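Long-range contacts in VMB-1 (Vibrio alginolyticus, PDB 6JV4), which probably hydrolyses beta-lactam antibiotics to substituted beta-amino acids with the help of zinc ions, as a periplasmic subclass B1 metallo-beta-lactamase: residues M51-K62 with E85-L94; N95-S105 with E117-F128. One frame throughout, in Å; residues are numbered along the deposited sequence.

Interaction 1 (M51-K62 with E85-L94); sequences MIDTPWTTQGTK and EDASGDIPLL. With ZN (zinc ion), chain F.
Glu85 OE2 comes to 3.8 Å from Trp56 O, and Lys28 holds the two together, with a salt bridge to the carboxylate and a hydrogen bond to Trp56 O. Water 1 lies within hydrogen-bonding distance of Glu85 O, Thr54 O and Thr54 OG1. Asp86 lays its CB over one face of the Trp56 indole, 3.6 Å from the centroid of the five-membered ring, a CH-pi contact with CB nearly on the ring normal. Its CG lies between the backbone N and the carbonyl carbon (chi1 59°), which turns the carboxylate off the indole and toward the metal, and OD2 binds zinc at 2.1 Å; Cys163 and His205 bind the same ion. The tryptophan thus backs the methylene of a metal ligand. Ala87 O accepts from Thr54 N at 3.1 Å, while Ala87 CB rests against the Asp53 carboxylate, whose OD1 is bonded to Thr81. Within the type I turn Ser88-Ile91, Asp90 N donates to Thr54 OG1 (3.2 Å), and the two oxygens of the Asp90 carboxylate take separate threonines. Thr58 OG1 donates to the syn lone pair of OD1 at 2.7 Å; Thr61 OG1 reaches OD2 from the anti side, also at 2.7 Å but 33° out of plane. Water 2 links OD2 to Pro55 O. One turn on, Leu93 CD2 lies against Thr61 CG2 and the Lys62 stem, and Leu94 CD1 meets Thr54 CG2 at 3.6 Å. Helix 91-96 is thereby pinned to the first turn of helix 58-70, with Leu94 also packing on Ile65 and on Ala78 of strand 74-79, next to strand 48-52 in the sheet.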
loop_
_atom_site.group_PDB
_atom_site.type_symbol
_atom_site.label_atom_id
_atom_site.label_comp_id
_atom_site.label_asym_id
_atom_site.label_seq_id
_atom_site.Cartn_x
_atom_site.Cartn_y
_atom_site.Cartn_z
ATOM N N MET A 51 5.593 3.687 8.154
ATOM C CA MET A 51 4.949 2.523 7.493
ATOM C C MET A 51 4.128 2.983 6.302
ATOM O O MET A 51 3.391 4.001 6.409
ATOM C CB MET A 51 4.022 1.765 8.448
ATOM C CG MET A 51 4.721 1.121 9.540
ATOM S SD MET A 51 3.454 0.150 10.467
ATOM C CE MET A 51 4.373 0.004 11.991
ATOM N N ILE A 52 4.156 2.196 5.233
ATOM C CA ILE A 52 3.216 2.276 4.105
ATOM C C ILE A 52 2.413 0.972 4.155
ATOM O O ILE A 52 3.016 -0.066 3.887
ATOM C CB ILE A 52 3.953 2.505 2.773
ATOM C CG1 ILE A 52 4.742 3.828 2.803
ATOM C CG2 ILE A 52 2.955 2.453 1.632
ATOM C CD1 ILE A 52 5.595 4.002 1.585
ATOM N N ASP A 53 1.165 1.077 4.599
ATOM C CA ASP A 53 0.268 -0.045 4.957
ATOM C C ASP A 53 0.764 -0.679 6.270
ATOM O O ASP A 53 1.962 -0.676 6.569
ATOM C CB ASP A 53 0.063 -1.044 3.826
ATOM C CG ASP A 53 -0.776 -0.534 2.654
ATOM O OD1 ASP A 53 -1.257 0.663 2.693
ATOM O OD2 ASP A 53 -1.079 -1.395 1.768
ATOM N N THR A 54 -0.185 -1.224 7.013
ATOM C CA THR A 54 0.117 -2.104 8.157
ATOM C C THR A 54 0.202 -3.543 7.658
ATOM O O THR A 54 -0.495 -3.947 6.706
ATOM C CB THR A 54 -0.904 -1.889 9.284
ATOM O OG1 THR A 54 -2.235 -2.131 8.813
ATOM C CG2 THR A 54 -0.849 -0.505 9.882
ATOM N N PRO A 55 1.019 -4.369 8.336
ATOM C CA PRO A 55 0.942 -5.811 8.175
ATOM C C PRO A 55 -0.492 -6.317 8.408
ATOM O O PRO A 55 -1.280 -5.668 9.094
ATOM C CB PRO A 55 1.881 -6.329 9.270
ATOM C CG PRO A 55 2.901 -5.233 9.358
ATOM C CD PRO A 55 2.069 -3.969 9.308
ATOM N N TRP A 56 -0.819 -7.431 7.773
ATOM C CA TRP A 56 -2.224 -7.932 7.714
ATOM C C TRP A 56 -2.709 -8.512 9.046
ATOM O O TRP A 56 -3.918 -8.610 9.229
ATOM C CB TRP A 56 -2.301 -8.932 6.575
ATOM C CG TRP A 56 -3.626 -9.046 5.920
ATOM C CD1 TRP A 56 -4.842 -8.579 6.309
ATOM C CD2 TRP A 56 -3.824 -9.710 4.667
ATOM N NE1 TRP A 56 -5.784 -8.896 5.363
ATOM C CE2 TRP A 56 -5.183 -9.591 4.358
ATOM C CE3 TRP A 56 -2.964 -10.385 3.807
ATOM C CZ2 TRP A 56 -5.712 -10.123 3.190
ATOM C CZ3 TRP A 56 -3.500 -10.929 2.658
ATOM C CH2 TRP A 56 -4.838 -10.758 2.358
ATOM N N THR A 57 -1.856 -8.684 10.031
ATOM C CA THR A 57 -2.250 -9.166 11.361
ATOM C C THR A 57 -1.711 -8.198 12.401
ATOM O O THR A 57 -0.643 -7.575 12.202
ATOM C CB THR A 57 -1.826 -10.608 11.682
ATOM O OG1 THR A 57 -0.461 -10.615 12.025
ATOM C CG2 THR A 57 -2.090 -11.602 10.575
ATOM N N THR A 58 -2.462 -8.055 13.477
ATOM C CA THR A 58 -2.053 -7.202 14.617
ATOM C C THR A 58 -0.757 -7.766 15.213
ATOM O O THR A 58 0.123 -6.943 15.562
ATOM C CB THR A 58 -3.204 -7.073 15.629
ATOM O OG1 THR A 58 -4.336 -6.534 14.940
ATOM C CG2 THR A 58 -2.864 -6.130 16.754
ATOM N N GLN A 59 -0.592 -9.094 15.291
ATOM C CA GLN A 59 0.671 -9.653 15.827
ATOM C C GLN A 59 1.825 -9.183 14.922
ATOM O O GLN A 59 2.866 -8.764 15.430
ATOM C CB GLN A 59 0.557 -11.165 16.018
ATOM C CG GLN A 59 -0.466 -11.545 17.094
ATOM C CD GLN A 59 -0.107 -10.988 18.465
ATOM O OE1 GLN A 59 1.055 -11.049 18.891
ATOM N NE2 GLN A 59 -1.083 -10.408 19.159
ATOM N N GLY A 60 1.644 -9.233 13.610
ATOM C CA GLY A 60 2.703 -8.787 12.682
ATOM C C GLY A 60 2.992 -7.304 12.866
ATOM O O GLY A 60 4.172 -6.948 12.800
ATOM N N THR A 61 1.979 -6.449 13.041
ATOM C CA THR A 61 2.200 -4.993 13.241
ATOM C C THR A 61 2.993 -4.766 14.541
ATOM O O THR A 61 3.988 -3.988 14.567
ATOM C CB THR A 61 0.893 -4.204 13.207
ATOM O OG1 THR A 61 0.234 -4.510 11.965
ATOM C CG2 THR A 61 1.127 -2.729 13.389
ATOM N N LYS A 62 2.627 -5.482 15.596
ATOM C CA LYS A 62 3.372 -5.343 16.874
ATOM C C LYS A 62 4.817 -5.807 16.675
ATOM O O LYS A 62 5.752 -5.113 17.154
ATOM C CB LYS A 62 2.685 -6.162 17.969
ATOM C CG LYS A 62 1.395 -5.543 18.452
ATOM C CD LYS A 62 0.731 -6.333 19.562
ATOM C CE LYS A 62 -0.517 -5.633 20.036
ATOM N NZ LYS A 62 -1.074 -6.273 21.251
ATOM N N GLU A 85 -8.727 -4.139 5.025
ATOM C CA GLU A 85 -7.948 -4.579 6.207
ATOM C C GLU A 85 -6.495 -4.915 5.854
ATOM O O GLU A 85 -5.649 -4.732 6.713
ATOM C CB GLU A 85 -8.613 -5.821 6.816
ATOM C CG GLU A 85 -7.971 -6.287 8.104
ATOM C CD GLU A 85 -8.349 -7.713 8.486
ATOM O OE1 GLU A 85 -9.300 -8.274 7.872
ATOM O OE2 GLU A 85 -7.707 -8.246 9.391
ATOM N N ASP A 86 -6.176 -5.358 4.639
ATOM C CA ASP A 86 -4.753 -5.631 4.311
ATOM C C ASP A 86 -3.902 -4.346 4.279
ATOM O O ASP A 86 -2.657 -4.432 4.321
ATOM C CB ASP A 86 -4.602 -6.427 3.013
ATOM C CG ASP A 86 -5.173 -5.803 1.774
ATOM O OD1 ASP A 86 -6.041 -4.885 1.877
ATOM O OD2 ASP A 86 -4.779 -6.272 0.682
ATOM N N ALA A 87 -4.528 -3.179 4.083
ATOM C CA ALA A 87 -3.806 -1.901 4.025
ATOM C C ALA A 87 -3.949 -1.161 5.348
ATOM O O ALA A 87 -2.965 -0.531 5.732
ATOM C CB ALA A 87 -4.297 -1.083 2.864
ATOM N N SER A 88 -5.136 -1.173 5.973
ATOM C CA SER A 88 -5.508 -0.213 7.038
ATOM C C SER A 88 -5.843 -0.934 8.348
ATOM O O SER A 88 -6.317 -0.281 9.275
ATOM C CB SER A 88 -6.663 0.647 6.600
ATOM O OG SER A 88 -7.808 -0.151 6.559
ATOM N N GLY A 89 -5.608 -2.248 8.419
ATOM C CA GLY A 89 -6.132 -3.068 9.526
ATOM C C GLY A 89 -5.694 -2.607 10.903
ATOM O O GLY A 89 -6.481 -2.758 11.856
ATOM N N ASP A 90 -4.523 -2.016 11.048
ATOM C CA ASP A 90 -4.027 -1.665 12.406
ATOM C C ASP A 90 -4.040 -0.162 12.668
ATOM O O ASP A 90 -3.336 0.281 13.595
ATOM C CB ASP A 90 -2.720 -2.400 12.693
ATOM C CG ASP A 90 -2.979 -3.813 13.168
ATOM O OD1 ASP A 90 -3.818 -3.984 14.107
ATOM O OD2 ASP A 90 -2.332 -4.726 12.637
ATOM N N ILE A 91 -4.923 0.610 12.034
ATOM C CA ILE A 91 -5.112 2.029 12.438
ATOM C C ILE A 91 -5.395 2.130 13.946
ATOM O O ILE A 91 -4.820 3.010 14.608
ATOM C CB ILE A 91 -6.175 2.679 11.554
ATOM C CG1 ILE A 91 -5.607 2.984 10.158
ATOM C CG2 ILE A 91 -6.730 3.917 12.190
ATOM C CD1 ILE A 91 -6.634 3.600 9.264
ATOM N N PRO A 92 -6.311 1.317 14.546
ATOM C CA PRO A 92 -6.623 1.477 15.956
ATOM C C PRO A 92 -5.378 1.313 16.823
ATOM O O PRO A 92 -5.161 2.154 17.710
ATOM C CB PRO A 92 -7.690 0.402 16.212
ATOM C CG PRO A 92 -8.353 0.234 14.854
ATOM C CD PRO A 92 -7.194 0.342 13.887
ATOM N N LEU A 93 -4.583 0.272 16.580
ATOM C CA LEU A 93 -3.336 0.035 17.336
ATOM C C LEU A 93 -2.430 1.249 17.188
ATOM O O LEU A 93 -1.873 1.696 18.209
ATOM C CB LEU A 93 -2.633 -1.231 16.849
ATOM C CG LEU A 93 -1.273 -1.473 17.483
ATOM C CD1 LEU A 93 -1.420 -1.707 19.005
ATOM C CD2 LEU A 93 -0.561 -2.618 16.820
ATOM N N LEU A 94 -2.211 1.740 15.956
ATOM C CA LEU A 94 -1.250 2.858 15.794
ATOM C C LEU A 94 -1.796 4.101 16.495
ATOM O O LEU A 94 -0.998 4.821 17.167
ATOM C CB LEU A 94 -1.002 3.117 14.306
ATOM C CG LEU A 94 -0.358 1.978 13.529
ATOM C CD1 LEU A 94 -0.181 2.346 12.060
ATOM C CD2 LEU A 94 0.967 1.552 14.088
HETATM ZN ZN ZN F . -5.445 -6.487 -1.268
HETATM O O HOH W 1 -3.246 -4.153 7.352
HETATM O O HOH W 2 -3.702 -5.610 10.402
#

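Interaction 2 (N95-S105 with E117-F128); sequences NDLKIKTYATS and EVSSDEISSNTF
Asp121 CB sits over one face of the Tyr102 ring, 3.7 Å from its centroid, a CH-pi contact, while Ile123 CG1 lies at the ring's edge, near its plane. The same CG1 is 3.8 Å above one face of Phe128, whose ring meets Tyr102 obliquely, the planes 37° apart. Tyr102, Asp121 and Ile123 project from one side of the parallel strand pair 100-104 and 121-123, the two strands of a beta-alpha-beta crossover through helix 105-113; Phe128, from strand 127-129, lies against that side. Between the strands, Thr101 O accepts from Asp121 N, Ala103 N donates to Asp121 O, and Ile123 N returns to Ala103 O at 2.8 Å. On the other side, Ala103 CB touches Ser119. Asp121 O is gripped twice, since Ser119 OG donates to it as well. Just before strand 121-123 begins, side chains join in: Ser120 OG accepts from Thr101 N and donates to Asp121 OD1. Thr101 OG1 accepts from Ser120 N at 2.8 Å and donates in plane to Asn95 OD1. That leaves the amide nitrogen for the second segment: Asn95 ND2 binds Glu117 OE2 at 2.8 Å, in the plane of its own amide but 39° out of the plane of the Glu117 carboxylate.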
loop_
_atom_site.group_PDB
_atom_site.type_symbol
_atom_site.label_atom_id
_atom_site.label_comp_id
_atom_site.label_asym_id
_atom_site.label_seq_id
_atom_site.Cartn_x
_atom_site.Cartn_y
_atom_site.Cartn_z
ATOM N N ASN A 95 -3.092 4.340 16.402
ATOM C CA ASN A 95 -3.714 5.531 17.034
ATOM C C ASN A 95 -3.549 5.399 18.563
ATOM O O ASN A 95 -3.166 6.404 19.206
ATOM C CB ASN A 95 -5.156 5.700 16.586
ATOM C CG ASN A 95 -5.304 6.301 15.194
ATOM O OD1 ASN A 95 -4.312 6.728 14.564
ATOM N ND2 ASN A 95 -6.534 6.257 14.692
ATOM N N ASP A 96 -3.747 4.202 19.091
ATOM C CA ASP A 96 -3.533 3.892 20.538
ATOM C C ASP A 96 -2.095 4.152 20.980
ATOM O O ASP A 96 -1.968 4.646 22.117
ATOM C CB ASP A 96 -3.928 2.464 20.873
ATOM C CG ASP A 96 -5.417 2.271 20.957
ATOM O OD1 ASP A 96 -6.125 3.287 20.984
ATOM O OD2 ASP A 96 -5.850 1.109 20.998
ATOM N N LEU A 97 -1.081 3.909 20.129
ATOM C CA LEU A 97 0.362 4.153 20.398
ATOM C C LEU A 97 0.746 5.587 20.048
ATOM O O LEU A 97 1.924 5.890 20.113
ATOM C CB LEU A 97 1.210 3.140 19.627
ATOM C CG LEU A 97 0.947 1.673 19.941
ATOM C CD1 LEU A 97 1.689 0.756 18.980
ATOM C CD2 LEU A 97 1.318 1.360 21.386
ATOM N N LYS A 98 -0.207 6.437 19.659
ATOM C CA LYS A 98 0.043 7.838 19.250
ATOM C C LYS A 98 1.060 7.881 18.104
ATOM O O LYS A 98 1.876 8.810 18.035
ATOM C CB LYS A 98 0.452 8.657 20.486
ATOM C CG LYS A 98 -0.515 8.470 21.650
ATOM C CD LYS A 98 -0.858 9.752 22.367
ATOM C CE LYS A 98 -1.813 9.517 23.522
ATOM N NZ LYS A 98 -1.195 9.911 24.809
ATOM N N ILE A 99 0.995 6.910 17.192
ATOM C CA ILE A 99 1.730 6.954 15.902
ATOM C C ILE A 99 0.772 7.607 14.905
ATOM O O ILE A 99 -0.358 7.122 14.814
ATOM C CB ILE A 99 2.152 5.538 15.482
ATOM C CG1 ILE A 99 3.104 4.905 16.488
ATOM C CG2 ILE A 99 2.748 5.545 14.073
ATOM C CD1 ILE A 99 3.265 3.419 16.308
ATOM N N LYS A 100 1.140 8.717 14.275
ATOM C CA LYS A 100 0.219 9.441 13.369
ATOM C C LYS A 100 -0.141 8.500 12.209
ATOM O O LYS A 100 0.743 7.783 11.730
ATOM C CB LYS A 100 0.817 10.713 12.771
ATOM C CG LYS A 100 1.245 11.776 13.779
ATOM C CD LYS A 100 1.415 13.159 13.168
ATOM C CE LYS A 100 1.537 14.236 14.237
ATOM N NZ LYS A 100 0.551 15.318 14.008
ATOM N N THR A 101 -1.412 8.452 11.888
ATOM C CA THR A 101 -1.927 7.683 10.739
ATOM C C THR A 101 -2.465 8.652 9.719
ATOM O O THR A 101 -3.243 9.556 10.057
ATOM C CB THR A 101 -2.944 6.633 11.178
ATOM O OG1 THR A 101 -3.990 7.267 11.924
ATOM C CG2 THR A 101 -2.323 5.527 11.995
ATOM N N TYR A 102 -2.137 8.407 8.461
ATOM C CA TYR A 102 -2.582 9.274 7.363
ATOM C C TYR A 102 -3.439 8.477 6.396
ATOM O O TYR A 102 -3.090 7.344 6.094
ATOM C CB TYR A 102 -1.391 9.791 6.571
ATOM C CG TYR A 102 -0.621 10.878 7.276
ATOM C CD1 TYR A 102 -0.897 12.214 7.023
ATOM C CD2 TYR A 102 0.285 10.565 8.253
ATOM C CE1 TYR A 102 -0.223 13.221 7.701
ATOM C CE2 TYR A 102 0.975 11.557 8.936
ATOM C CZ TYR A 102 0.731 12.884 8.636
ATOM O OH TYR A 102 1.442 13.829 9.303
ATOM N N ALA A 103 -4.553 9.061 5.990
ATOM C CA ALA A 103 -5.456 8.464 4.988
ATOM C C ALA A 103 -6.091 9.606 4.235
ATOM O O ALA A 103 -6.287 10.688 4.845
ATOM C CB ALA A 103 -6.494 7.565 5.622
ATOM N N THR A 104 -6.489 9.373 2.994
ATOM C CA THR A 104 -7.228 10.407 2.269
ATOM C C THR A 104 -8.640 10.543 2.841
ATOM O O THR A 104 -9.157 9.648 3.550
ATOM C CB THR A 104 -7.315 10.179 0.760
ATOM O OG1 THR A 104 -8.239 9.104 0.561
ATOM C CG2 THR A 104 -5.984 9.880 0.109
ATOM N N SER A 105 -9.259 11.667 2.491
ATOM C CA SER A 105 -10.686 11.947 2.789
ATOM C C SER A 105 -11.571 10.820 2.261
ATOM O O SER A 105 -12.608 10.504 2.900
ATOM C CB SER A 105 -11.090 13.306 2.229
ATOM O OG SER A 105 -10.878 13.403 0.830
ATOM N N GLU A 117 -12.367 2.863 12.698
ATOM C CA GLU A 117 -11.695 4.077 13.196
ATOM C C GLU A 117 -10.999 4.745 12.005
ATOM O O GLU A 117 -10.310 4.042 11.276
ATOM C CB GLU A 117 -10.697 3.682 14.280
ATOM C CG GLU A 117 -10.083 4.865 15.012
ATOM C CD GLU A 117 -9.222 4.461 16.202
ATOM O OE1 GLU A 117 -9.485 3.395 16.745
ATOM O OE2 GLU A 117 -8.267 5.195 16.553
ATOM N N VAL A 118 -11.114 6.062 11.913
ATOM C CA VAL A 118 -10.469 6.884 10.862
ATOM C C VAL A 118 -9.052 7.207 11.290
ATOM O O VAL A 118 -8.683 7.087 12.476
ATOM C CB VAL A 118 -11.303 8.136 10.542
ATOM C CG1 VAL A 118 -12.663 7.755 9.989
ATOM C CG2 VAL A 118 -11.407 9.106 11.708
ATOM N N SER A 119 -8.251 7.614 10.318
ATOM C CA SER A 119 -6.854 8.057 10.538
ATOM C C SER A 119 -6.848 9.282 11.451
ATOM O O SER A 119 -7.863 10.033 11.533
ATOM C CB SER A 119 -6.186 8.342 9.212
ATOM O OG SER A 119 -6.664 9.554 8.646
ATOM N N SER A 120 -5.706 9.528 12.072
ATOM C CA SER A 120 -5.521 10.739 12.915
ATOM C C SER A 120 -5.405 11.979 12.021
ATOM O O SER A 120 -5.764 13.089 12.432
ATOM C CB SER A 120 -4.350 10.556 13.831
ATOM O OG SER A 120 -3.099 10.492 13.148
ATOM N N ASP A 121 -4.788 11.834 10.852
ATOM C CA ASP A 121 -4.413 12.928 9.954
ATOM C C ASP A 121 -5.001 12.642 8.566
ATOM O O ASP A 121 -4.889 11.494 8.120
ATOM C CB ASP A 121 -2.893 13.063 9.903
ATOM C CG ASP A 121 -2.381 13.584 11.244
ATOM O OD1 ASP A 121 -2.333 12.820 12.188
ATOM O OD2 ASP A 121 -2.202 14.783 11.333
ATOM N N GLU A 122 -5.711 13.621 7.997
ATOM C CA GLU A 122 -6.435 13.389 6.723
ATOM C C GLU A 122 -5.687 14.055 5.583
ATOM O O GLU A 122 -5.318 15.271 5.683
ATOM C CB GLU A 122 -7.873 13.884 6.819
ATOM C CG GLU A 122 -8.706 13.514 5.615
ATOM C CD GLU A 122 -10.207 13.539 5.925
ATOM O OE1 GLU A 122 -10.764 12.523 6.379
ATOM O OE2 GLU A 122 -10.794 14.612 5.736
ATOM N N ILE A 123 -5.474 13.319 4.509
ATOM C CA ILE A 123 -4.899 13.902 3.281
ATOM C C ILE A 123 -6.045 14.486 2.473
ATOM O O ILE A 123 -6.968 13.729 2.112
ATOM C CB ILE A 123 -4.121 12.830 2.522
ATOM C CG1 ILE A 123 -2.956 12.339 3.355
ATOM C CG2 ILE A 123 -3.731 13.292 1.131
ATOM C CD1 ILE A 123 -2.314 11.058 2.796
ATOM N N SER A 124 -5.974 15.778 2.157
ATOM C CA SER A 124 -7.116 16.469 1.529
ATOM C C SER A 124 -6.716 16.995 0.148
ATOM O O SER A 124 -7.304 17.981 -0.336
ATOM C CB SER A 124 -7.627 17.556 2.467
ATOM O OG SER A 124 -6.557 18.418 2.785
ATOM N N SER A 125 -5.759 16.368 -0.518
ATOM C CA SER A 125 -5.313 16.737 -1.875
ATOM C C SER A 125 -4.942 15.488 -2.662
ATOM O O SER A 125 -4.735 14.420 -2.063
ATOM C CB SER A 125 -4.159 17.732 -1.827
ATOM O OG SER A 125 -3.188 17.253 -0.931
ATOM N N ASN A 126 -4.894 15.626 -3.970
ATOM C CA ASN A 126 -4.547 14.491 -4.862
ATOM C C ASN A 126 -3.066 14.134 -4.772
ATOM O O ASN A 126 -2.748 12.993 -5.098
ATOM C CB ASN A 126 -4.907 14.768 -6.310
ATOM C CG ASN A 126 -6.396 14.890 -6.484
ATOM O OD1 ASN A 126 -7.148 14.115 -5.875
ATOM N ND2 ASN A 126 -6.791 15.783 -7.382
ATOM N N THR A 127 -2.198 15.084 -4.405
ATOM C CA THR A 127 -0.761 14.826 -4.202
ATOM C C THR A 127 -0.443 15.294 -2.794
ATOM O O THR A 127 -1.082 16.256 -2.311
ATOM C CB THR A 127 0.105 15.519 -5.256
ATOM O OG1 THR A 127 -0.116 16.930 -5.143
ATOM C CG2 THR A 127 -0.211 15.053 -6.646
ATOM N N PHE A 128 0.426 14.597 -2.103
ATOM C CA PHE A 128 0.712 14.886 -0.681
ATOM C C PHE A 128 2.126 14.402 -0.374
ATOM O O PHE A 128 2.488 13.234 -0.666
ATOM C CB PHE A 128 -0.332 14.245 0.243
ATOM C CG PHE A 128 -0.066 14.464 1.709
ATOM C CD1 PHE A 128 -0.438 15.660 2.307
ATOM C CD2 PHE A 128 0.532 13.510 2.511
ATOM C CE1 PHE A 128 -0.196 15.897 3.657
ATOM C CE2 PHE A 128 0.730 13.735 3.874
ATOM C CZ PHE A 128 0.421 14.954 4.429
HETATM O O HOH W 3 -13.590 11.875 5.024
#

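Interaction 1 closes before interaction 2 opens, and their centres are about 14 Å apart. Helix 91-96 is common to both: its first turn belongs to 85-94 and its end to 95-105, with Leu94 O probably hydrogen-bonded to Ile99 N at 2.9 Å. Leu94 CB also packs on Thr101 CG2, and Pro92 on Glu117. Both contacts reach the seven-stranded mixed sheet, in which strand 74-79 separates strand 48-52 from the pair 100-104 and 121-123, the latter outermost. Interaction 1 reaches the zinc site through Asp86, whereas interaction 2 builds the sheet's edge, with Thr104 about 13 Å (side chain to ion) from a zinc.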